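DynE8 (Micromonospora chersina, PDB 4AMM) is an iterative enediyne polyketide synthase of dynemicin biosynthesis, whose acyltransferase domain, the part in this structure, probably loads malonyl units for chain extension. Local coordinates at residues A283-A288 against R325-P330; H175-L180 against A196-R201. One frame throughout, in Å; residues are numbered along the deposited sequence.

Both interactions lie in the acyltransferase domain, with centres 12 Å apart on the same side of the chain's centre. Interaction 1 pairs helices 283-294 and 319-328 about 23 Å from the chain centre and is mostly buried, with an exposed margin at A283. Interaction 2, about 15 Å from that centre, joins the turn into helix 178-185 to helix 191-206 and has no exposed touching residue. The outer contact is wholly apolar, methyls against alanine side chains and backbone; the inner one adds an arginine, a serine and a water to a leucine core. Q326, next to L327 in the chain, connects them through weak hydrogen bonds from NE2 to S176 O and between OE1 and R201 NH2.

Interaction 1: residues A283-A288 against R325-P330; sequences APAAEA and RQLTGP
A286 and A283, in the first turns of helix 283-294, meet L327 and T328 toward the C-terminal part of helix 319-328, forming a small-residue helix-helix contact at the outer side of the acyltransferase domain. The close backbone approach is the main evidence for this reading: A286 CA lies 5.9 Å from L327 CA, and A283 CA lies 6.0 Å from T328 CA. Alanines allow such proximity, and no hydrogen bond crosses the interface, which buries 179 Å² in all.

Two branched side chains do most of the touching. L327 lays CD2 over the peptide link between A285 and A286, 3.8 Å from A286 N, and the same methyl is 4.1 Å from A285 CB. Further back along the side chain, L327 CB meets A286 CB at 4.2 Å. The first torsion of L327, -93°, departs by about 30° from a staggered value and brings CD2 against the alanine backbone.

T328 brings its methyl to the start of the partner helix, with CG2 3.7 Å from A283 N. With chi1 at 48°, CG2 stands anti to the carbonyl carbon and faces the alanines, while OG1 turns back to its own helix and makes a weak 3.3 Å hydrogen bond to R325 O. T328 thus turns its methyl to the neighbouring helix and its hydroxyl to its own. R325 O also accepts from G329 N at 3.1 Å.

Around this pair, L327 also packs on R201 and M205 of helix 191-206, and A288 touches A204 of the same helix. Just past T328, G329 O accepts a hydrogen bond from H278 ND1, which places the chain just after helix 319-328, before strand 331-332, beside the probable active-site histidine.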
loop_
_atom_site.group_PDB
_atom_site.type_symbol
_atom_site.label_atom_id
_atom_site.label_comp_id
_atom_site.label_asym_id
_atom_site.label_seq_id
_atom_site.Cartn_x
_atom_site.Cartn_y
_atom_site.Cartn_z
ATOM N N ALA A 283 -10.711 23.720 3.201
ATOM C CA ALA A 283 -11.865 24.062 2.338
ATOM C C ALA A 283 -11.483 24.957 1.122
ATOM O O ALA A 283 -11.993 24.726 0.047
ATOM C CB ALA A 283 -12.929 24.729 3.204
ATOM N N PRO A 284 -10.563 25.912 1.277
ATOM C CA PRO A 284 -10.168 26.706 0.088
ATOM C C PRO A 284 -9.579 25.833 -1.006
ATOM O O PRO A 284 -9.901 25.954 -2.286
ATOM C CB PRO A 284 -9.130 27.715 0.666
ATOM C CG PRO A 284 -9.501 27.900 1.998
ATOM C CD PRO A 284 -9.925 26.452 2.473
ATOM N N ALA A 285 -8.704 24.877 -0.655
ATOM C CA ALA A 285 -8.127 23.927 -1.600
ATOM C C ALA A 285 -9.176 23.032 -2.253
ATOM O O ALA A 285 -9.076 22.747 -3.470
ATOM C CB ALA A 285 -7.071 23.070 -0.937
ATOM N N ALA A 286 -10.200 22.656 -1.498
ATOM C CA ALA A 286 -11.265 21.841 -2.066
ATOM C C ALA A 286 -12.012 22.570 -3.154
ATOM O O ALA A 286 -12.460 21.949 -4.125
ATOM C CB ALA A 286 -12.216 21.399 -0.915
ATOM N N GLU A 287 -12.208 23.877 -3.000
ATOM C CA GLU A 287 -12.840 24.665 -4.075
ATOM C C GLU A 287 -12.039 24.721 -5.347
ATOM O O GLU A 287 -12.582 24.655 -6.476
ATOM C CB GLU A 287 -13.125 26.069 -3.513
ATOM C CG GLU A 287 -13.913 27.018 -4.510
ATOM C CD GLU A 287 -14.174 28.463 -3.959
ATOM O OE1 GLU A 287 -13.408 28.965 -3.100
ATOM O OE2 GLU A 287 -15.163 29.100 -4.423
ATOM N N ALA A 288 -10.737 24.861 -5.233
ATOM C CA ALA A 288 -9.906 24.863 -6.402
ATOM C C ALA A 288 -9.898 23.458 -7.062
ATOM O O ALA A 288 -10.033 23.276 -8.318
ATOM C CB ALA A 288 -8.435 25.286 -6.051
ATOM N N ARG A 325 -15.108 16.699 -0.971
ATOM C CA ARG A 325 -15.219 16.485 0.467
ATOM C C ARG A 325 -14.109 15.616 1.026
ATOM O O ARG A 325 -13.925 15.625 2.253
ATOM C CB ARG A 325 -16.612 16.038 0.896
ATOM C CG ARG A 325 -16.939 14.634 0.568
ATOM C CD ARG A 325 -18.246 14.325 1.331
ATOM N NE ARG A 325 -18.772 12.972 1.049
ATOM C CZ ARG A 325 -19.534 12.648 0.011
ATOM N NH1 ARG A 325 -19.955 13.525 -0.882
ATOM N NH2 ARG A 325 -19.980 11.377 -0.048
ATOM N N GLN A 326 -13.383 14.887 0.199
ATOM C CA GLN A 326 -12.167 14.163 0.670
ATOM C C GLN A 326 -11.245 15.122 1.361
ATOM O O GLN A 326 -10.653 14.687 2.357
ATOM C CB GLN A 326 -11.435 13.586 -0.478
ATOM C CG GLN A 326 -10.168 12.797 -0.064
ATOM C CD GLN A 326 -9.544 12.005 -1.156
ATOM O OE1 GLN A 326 -9.223 12.561 -2.211
ATOM N NE2 GLN A 326 -9.366 10.714 -0.959
ATOM N N LEU A 327 -11.127 16.340 0.893
ATOM C CA LEU A 327 -10.033 17.176 1.415
ATOM C C LEU A 327 -10.340 17.711 2.795
ATOM O O LEU A 327 -9.397 17.938 3.557
ATOM C CB LEU A 327 -9.773 18.316 0.487
ATOM C CG LEU A 327 -8.681 18.070 -0.574
ATOM C CD1 LEU A 327 -8.761 16.841 -1.421
ATOM C CD2 LEU A 327 -8.558 19.263 -1.466
ATOM N N THR A 328 -11.636 17.901 3.136
ATOM C CA THR A 328 -11.975 18.462 4.399
ATOM C C THR A 328 -12.286 17.434 5.484
ATOM O O THR A 328 -12.248 17.680 6.652
ATOM C CB THR A 328 -13.180 19.411 4.266
ATOM O OG1 THR A 328 -14.155 18.716 3.504
ATOM C CG2 THR A 328 -12.755 20.679 3.474
ATOM N N GLY A 329 -12.760 16.267 5.015
ATOM C CA GLY A 329 -13.164 15.169 5.887
ATOM C C GLY A 329 -12.010 14.209 6.239
ATOM O O GLY A 329 -10.925 14.253 5.623
ATOM N N PRO A 330 -12.313 13.254 7.127
ATOM C CA PRO A 330 -11.231 12.330 7.566
ATOM C C PRO A 330 -10.972 11.249 6.532
ATOM O O PRO A 330 -11.866 10.878 5.747
ATOM C CB PRO A 330 -11.778 11.723 8.838
ATOM C CG PRO A 330 -13.288 11.746 8.598
ATOM C CD PRO A 330 -13.519 13.144 7.960
#

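Interaction 2: residues H175-L180 against A196-R201; sequences HSLGEL and ALARAR
S176 and R201 form the polar part of the contact between the turn into helix 178-185 and helix 191-206. R201 NH2 donates to S176 OG over 3.2 Å, at an N-H...O angle of 156° and with the hydroxyl 13° from the guanidinium plane. Water 1, in that plane at the edge, bridges the same groups: it accepts from R201 NH1 at 2.8 Å and lies 2.9 Å from S176 OG. Each side chain has a further partner, H278 NE2 for S176 OG and Q148 OE1 for R201 NH1. R201 reaches the serine because its chain is extended from CG to NE, with CG anti to the backbone N (chi1 -176°).

Contacts with the flat cation come next. L177 CA sits over one face of the guanidinium, offset toward the rim and 3.9 Å from R201 CZ, while L177 CB approaches R201 NH1 at 3.8 Å. L180 CD1 comes in obliquely, 4.1 Å from R201 NE.

The apolar group centres on the other methyl of L180: CD2 meets L197 CD2 at 3.9 Å, the two side chains crossing at about a right angle. More loosely, L177 CD1 faces A198 CB at 4.4 Å.

S176 has a positive phi, consistent with a nucleophile elbow (GxSxG), as in related acyltransferases, and S176 with H278 probably forms the family's serine-histidine pair. Replacing R201 with an alanine would probably leave S176 OG and water 1 without their guanidinium donors and open a gap beside L177 and L180.

The cation is gripped by the hydroxyl, the water and Q148, weakly by Q326, and steadied by leucines. This placing of R201 beside S176 is consistent with a role like that of the arginine that receives the malonyl carboxylate in related acyltransferases.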
loop_
_atom_site.group_PDB
_atom_site.type_symbol
_atom_site.label_atom_id
_atom_site.label_comp_id
_atom_site.label_asym_id
_atom_site.label_seq_id
_atom_site.Cartn_x
_atom_site.Cartn_y
_atom_site.Cartn_z
ATOM N N HIS A 175 -5.517 5.518 -0.077
ATOM C CA HIS A 175 -5.426 6.428 1.109
ATOM C C HIS A 175 -5.257 7.857 0.636
ATOM O O HIS A 175 -4.234 8.224 0.091
ATOM C CB HIS A 175 -4.195 5.977 1.904
ATOM C CG HIS A 175 -4.167 6.441 3.337
ATOM N ND1 HIS A 175 -3.858 7.765 3.668
ATOM C CD2 HIS A 175 -4.303 5.758 4.511
ATOM C CE1 HIS A 175 -3.837 7.846 4.994
ATOM N NE2 HIS A 175 -4.113 6.663 5.528
ATOM N N SER A 176 -6.303 8.662 0.893
ATOM C CA SER A 176 -6.242 10.118 0.542
ATOM C C SER A 176 -5.886 10.224 -0.965
ATOM O O SER A 176 -6.730 9.806 -1.829
ATOM C CB SER A 176 -5.297 10.863 1.468
ATOM O OG SER A 176 -5.489 12.254 1.106
ATOM N N LEU A 177 -4.772 10.801 -1.346
ATOM C CA LEU A 177 -4.331 10.888 -2.716
ATOM C C LEU A 177 -4.509 9.576 -3.487
ATOM O O LEU A 177 -4.824 9.573 -4.696
ATOM C CB LEU A 177 -2.833 11.307 -2.752
ATOM C CG LEU A 177 -2.158 11.308 -4.115
ATOM C CD1 LEU A 177 -2.808 12.346 -5.075
ATOM C CD2 LEU A 177 -0.688 11.554 -3.911
ATOM N N GLY A 178 -4.183 8.464 -2.819
ATOM C CA GLY A 178 -4.274 7.159 -3.528
ATOM C C GLY A 178 -5.664 6.833 -4.030
ATOM O O GLY A 178 -5.729 5.963 -4.927
ATOM N N GLU A 179 -6.712 7.429 -3.511
ATOM C CA GLU A 179 -8.052 7.128 -4.071
ATOM C C GLU A 179 -8.056 7.520 -5.535
ATOM O O GLU A 179 -8.794 6.913 -6.308
ATOM C CB GLU A 179 -9.091 7.874 -3.289
ATOM C CG GLU A 179 -10.546 7.386 -3.648
ATOM C CD GLU A 179 -11.403 7.177 -2.433
ATOM O OE1 GLU A 179 -10.923 6.733 -1.368
ATOM O OE2 GLU A 179 -12.665 7.373 -2.514
ATOM N N LEU A 180 -7.349 8.529 -5.967
ATOM C CA LEU A 180 -7.234 8.882 -7.414
ATOM C C LEU A 180 -6.670 7.738 -8.237
ATOM O O LEU A 180 -7.242 7.396 -9.310
ATOM C CB LEU A 180 -6.382 10.123 -7.702
ATOM C CG LEU A 180 -7.066 11.443 -7.410
ATOM C CD1 LEU A 180 -7.410 11.642 -5.909
ATOM C CD2 LEU A 180 -6.111 12.548 -7.888
ATOM N N ALA A 196 -2.915 14.512 -14.425
ATOM C CA ALA A 196 -3.206 15.892 -14.505
ATOM C C ALA A 196 -4.009 16.350 -13.263
ATOM O O ALA A 196 -3.726 17.424 -12.696
ATOM C CB ALA A 196 -3.934 16.194 -15.839
ATOM N N LEU A 197 -4.960 15.551 -12.818
ATOM C CA LEU A 197 -5.738 15.898 -11.649
ATOM C C LEU A 197 -4.845 15.881 -10.408
ATOM O O LEU A 197 -5.014 16.743 -9.533
ATOM C CB LEU A 197 -6.917 14.947 -11.470
ATOM C CG LEU A 197 -7.813 15.175 -10.282
ATOM C CD1 LEU A 197 -8.457 16.563 -10.349
ATOM C CD2 LEU A 197 -8.835 14.073 -10.247
ATOM N N ALA A 198 -3.952 14.937 -10.316
ATOM C CA ALA A 198 -2.974 14.942 -9.183
ATOM C C ALA A 198 -2.136 16.213 -9.135
ATOM O O ALA A 198 -1.877 16.693 -8.076
ATOM C CB ALA A 198 -2.087 13.706 -9.221
ATOM N N ARG A 199 -1.705 16.740 -10.278
ATOM C CA ARG A 199 -0.888 17.973 -10.313
ATOM C C ARG A 199 -1.826 19.076 -9.802
ATOM O O ARG A 199 -1.387 19.883 -8.990
ATOM C CB ARG A 199 -0.509 18.276 -11.766
ATOM C CG ARG A 199 0.459 17.401 -12.379
ATOM C CD ARG A 199 0.962 18.016 -13.770
ATOM N NE ARG A 199 1.852 17.028 -14.358
ATOM C CZ ARG A 199 3.046 16.723 -13.856
ATOM N NH1 ARG A 199 3.512 17.388 -12.784
ATOM N NH2 ARG A 199 3.781 15.770 -14.442
ATOM N N ALA A 200 -3.067 19.141 -10.221
ATOM C CA ALA A 200 -3.927 20.237 -9.779
ATOM C C ALA A 200 -4.182 20.137 -8.263
ATOM O O ALA A 200 -4.264 21.172 -7.555
ATOM C CB ALA A 200 -5.257 20.210 -10.602
ATOM N N ARG A 201 -4.355 18.933 -7.779
ATOM C CA ARG A 201 -4.705 18.681 -6.384
ATOM C C ARG A 201 -3.501 19.063 -5.541
ATOM O O ARG A 201 -3.658 19.736 -4.507
ATOM C CB ARG A 201 -5.024 17.200 -6.190
ATOM C CG ARG A 201 -5.516 16.801 -4.780
ATOM C CD ARG A 201 -5.819 15.301 -4.791
ATOM N NE ARG A 201 -6.500 14.828 -3.567
ATOM C CZ ARG A 201 -5.850 14.467 -2.461
ATOM N NH1 ARG A 201 -4.535 14.626 -2.332
ATOM N NH2 ARG A 201 -6.546 13.947 -1.455
HETATM O O HOH W 1 -3.308 13.888 0.094
#